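Local coordinates for protein phospholyase (Arthrobacter aurescens, PDB 5G4I) that acts as a pyridoxal phosphate-dependent phospholyase, an enzyme with the fold of the class III transaminases, at residues L386-I391 against I401-P406. Sequence-based numbering, arbitrary orientation.
Sequences LTKILI and ISRVGP
Thr-387 and Ile-391, one helical turn apart, pack against Arg-403 and Ile-401 where helix 384-396 runs nearly antiparallel to strand 399-404, their local axes 8.8 Å apart and inclined at 153°. The pair is a worked example of a helix folding back, through a short connection, onto the sheet strand that follows it, here in the small domain of the class III aminotransferase fold, whose sheet combines N-terminal and C-terminal strands. Ile-391 makes much of the contact: its CG1 lies anti to the carbonyl carbon (chi1 -69°), which, with chi2 extended, carries CD1 to the strand to touch Arg-403 CG at 3.6 Å and Ser-402 C at 3.7 Å, the Ile-391 and Arg-403 side chains crossing at about a right angle. Its other branch, CG2, rests against the carbonyl oxygen of Ile-401. Arg-403 CG sits between the backbone N and the carbonyl carbon (chi1 56°), and the chain then runs out extended to NE, passing obliquely over the helix at Thr-387 and Lys-388, with CB and CD both against Thr-387 CG2. The guanidinium reaches Lys-388, whose CA lies over one of its faces; Lys-388 CD is 4.0 Å from Arg-403 NH2. The two cationic ends are not in contact, and each has its own partner: Arg-403 NH1 donates to Asp-408 O, while Lys-388 NZ forms a salt bridge with Glu-392. One water bridges the backbones, donating to Ile-391 O at 2.9 Å and accepting from Ile-401 N at 3.1 Å.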
loop_
_atom_site.group_PDB
_atom_site.type_symbol
_atom_site.label_atom_id
_atom_site.label_comp_id
_atom_site.label_asym_id
_atom_site.label_seq_id
_atom_site.Cartn_x
_atom_site.Cartn_y
_atom_site.Cartn_z
ATOM N N LEU A 386 -31.551 3.715 -18.161
ATOM C CA LEU A 386 -31.722 5.172 -18.327
ATOM C C LEU A 386 -30.505 5.919 -17.635
ATOM O O LEU A 386 -29.997 6.936 -18.150
ATOM C CB LEU A 386 -33.011 5.694 -17.730
ATOM C CG LEU A 386 -34.374 5.194 -18.338
ATOM C CD1 LEU A 386 -35.583 5.843 -17.789
ATOM C CD2 LEU A 386 -34.295 5.327 -19.843
ATOM N N THR A 387 -30.058 5.349 -16.536
ATOM C CA THR A 387 -28.858 5.925 -15.828
ATOM C C THR A 387 -27.649 5.909 -16.723
ATOM O O THR A 387 -26.904 6.881 -16.814
ATOM C CB THR A 387 -28.602 5.152 -14.457
ATOM O OG1 THR A 387 -29.791 5.060 -13.707
ATOM C CG2 THR A 387 -27.583 5.890 -13.581
ATOM N N LYS A 388 -27.391 4.786 -17.444
ATOM C CA LYS A 388 -26.272 4.686 -18.357
ATOM C C LYS A 388 -26.359 5.701 -19.506
ATOM O O LYS A 388 -25.390 6.318 -19.950
ATOM C CB LYS A 388 -26.144 3.221 -18.877
ATOM C CG LYS A 388 -25.089 3.041 -19.889
ATOM C CD LYS A 388 -23.725 3.172 -19.359
ATOM C CE LYS A 388 -22.682 2.628 -20.387
ATOM N NZ LYS A 388 -21.383 3.167 -20.004
ATOM N N ILE A 389 -27.590 5.814 -20.050
ATOM C CA ILE A 389 -27.883 6.836 -21.116
ATOM C C ILE A 389 -27.461 8.254 -20.652
ATOM O O ILE A 389 -26.755 8.994 -21.384
ATOM C CB ILE A 389 -29.396 6.801 -21.550
ATOM C CG1 ILE A 389 -29.664 5.527 -22.358
ATOM C CG2 ILE A 389 -29.750 8.043 -22.311
ATOM C CD1 ILE A 389 -31.140 5.270 -22.687
ATOM N N LEU A 390 -27.873 8.583 -19.424
ATOM C CA LEU A 390 -27.519 9.910 -18.857
ATOM C C LEU A 390 -25.984 10.117 -18.681
ATOM O O LEU A 390 -25.446 11.198 -18.981
ATOM C CB LEU A 390 -28.205 10.126 -17.553
ATOM C CG LEU A 390 -29.764 10.258 -17.548
ATOM C CD1 LEU A 390 -30.362 10.130 -16.157
ATOM C CD2 LEU A 390 -30.191 11.607 -18.136
ATOM N N ILE A 391 -25.326 9.080 -18.180
ATOM C CA ILE A 391 -23.846 9.195 -18.023
ATOM C C ILE A 391 -23.099 9.407 -19.361
ATOM O O ILE A 391 -22.234 10.275 -19.480
ATOM C CB ILE A 391 -23.318 7.933 -17.265
ATOM C CG1 ILE A 391 -23.800 7.970 -15.844
ATOM C CG2 ILE A 391 -21.798 7.806 -17.337
ATOM C CD1 ILE A 391 -23.674 6.619 -15.105
ATOM N N ILE A 401 -19.430 12.305 -14.972
ATOM C CA ILE A 401 -20.140 11.792 -13.829
ATOM C C ILE A 401 -20.170 10.235 -13.859
ATOM O O ILE A 401 -19.721 9.623 -14.835
ATOM C CB ILE A 401 -21.554 12.404 -13.712
ATOM C CG1 ILE A 401 -22.444 12.022 -14.911
ATOM C CG2 ILE A 401 -21.517 13.914 -13.440
ATOM C CD1 ILE A 401 -23.904 12.260 -14.667
ATOM N N SER A 402 -20.645 9.641 -12.824
ATOM C CA SER A 402 -20.753 8.181 -12.731
ATOM C C SER A 402 -22.044 7.758 -11.992
ATOM O O SER A 402 -23.020 8.499 -11.825
ATOM C CB SER A 402 -19.512 7.572 -12.079
ATOM O OG SER A 402 -19.415 6.167 -12.448
ATOM N N ARG A 403 -22.081 6.494 -11.519
ATOM C CA ARG A 403 -23.215 5.967 -10.722
ATOM C C ARG A 403 -22.800 4.997 -9.633
ATOM O O ARG A 403 -21.644 4.471 -9.682
ATOM C CB ARG A 403 -24.248 5.273 -11.617
ATOM C CG ARG A 403 -23.650 4.163 -12.450
ATOM C CD ARG A 403 -24.723 3.339 -13.208
ATOM N NE ARG A 403 -24.138 2.465 -14.242
ATOM C CZ ARG A 403 -24.887 1.744 -15.109
ATOM N NH1 ARG A 403 -26.257 1.721 -15.031
ATOM N NH2 ARG A 403 -24.285 1.045 -16.071
ATOM N N VAL A 404 -23.693 4.776 -8.691
ATOM C CA VAL A 404 -23.493 3.867 -7.573
ATOM C C VAL A 404 -24.786 3.136 -7.266
ATOM O O VAL A 404 -25.866 3.503 -7.742
ATOM C CB VAL A 404 -23.028 4.601 -6.243
ATOM C CG1 VAL A 404 -21.594 4.947 -6.298
ATOM C CG2 VAL A 404 -23.852 5.760 -5.835
ATOM N N GLY A 405 -24.717 2.196 -6.313
ATOM C CA GLY A 405 -25.858 1.542 -5.703
ATOM C C GLY A 405 -26.097 0.094 -6.192
ATOM O O GLY A 405 -25.724 -0.219 -7.334
ATOM N N PRO A 406 -26.840 -0.679 -5.376
ATOM C CA PRO A 406 -27.107 -2.077 -5.724
ATOM C C PRO A 406 -28.001 -2.274 -6.959
ATOM O O PRO A 406 -27.915 -3.347 -7.644
ATOM C CB PRO A 406 -27.770 -2.594 -4.471
ATOM C CG PRO A 406 -28.331 -1.437 -3.771
ATOM C CD PRO A 406 -27.347 -0.341 -4.053
HETATM O O HOH W 1 -20.165 11.451 -17.864
#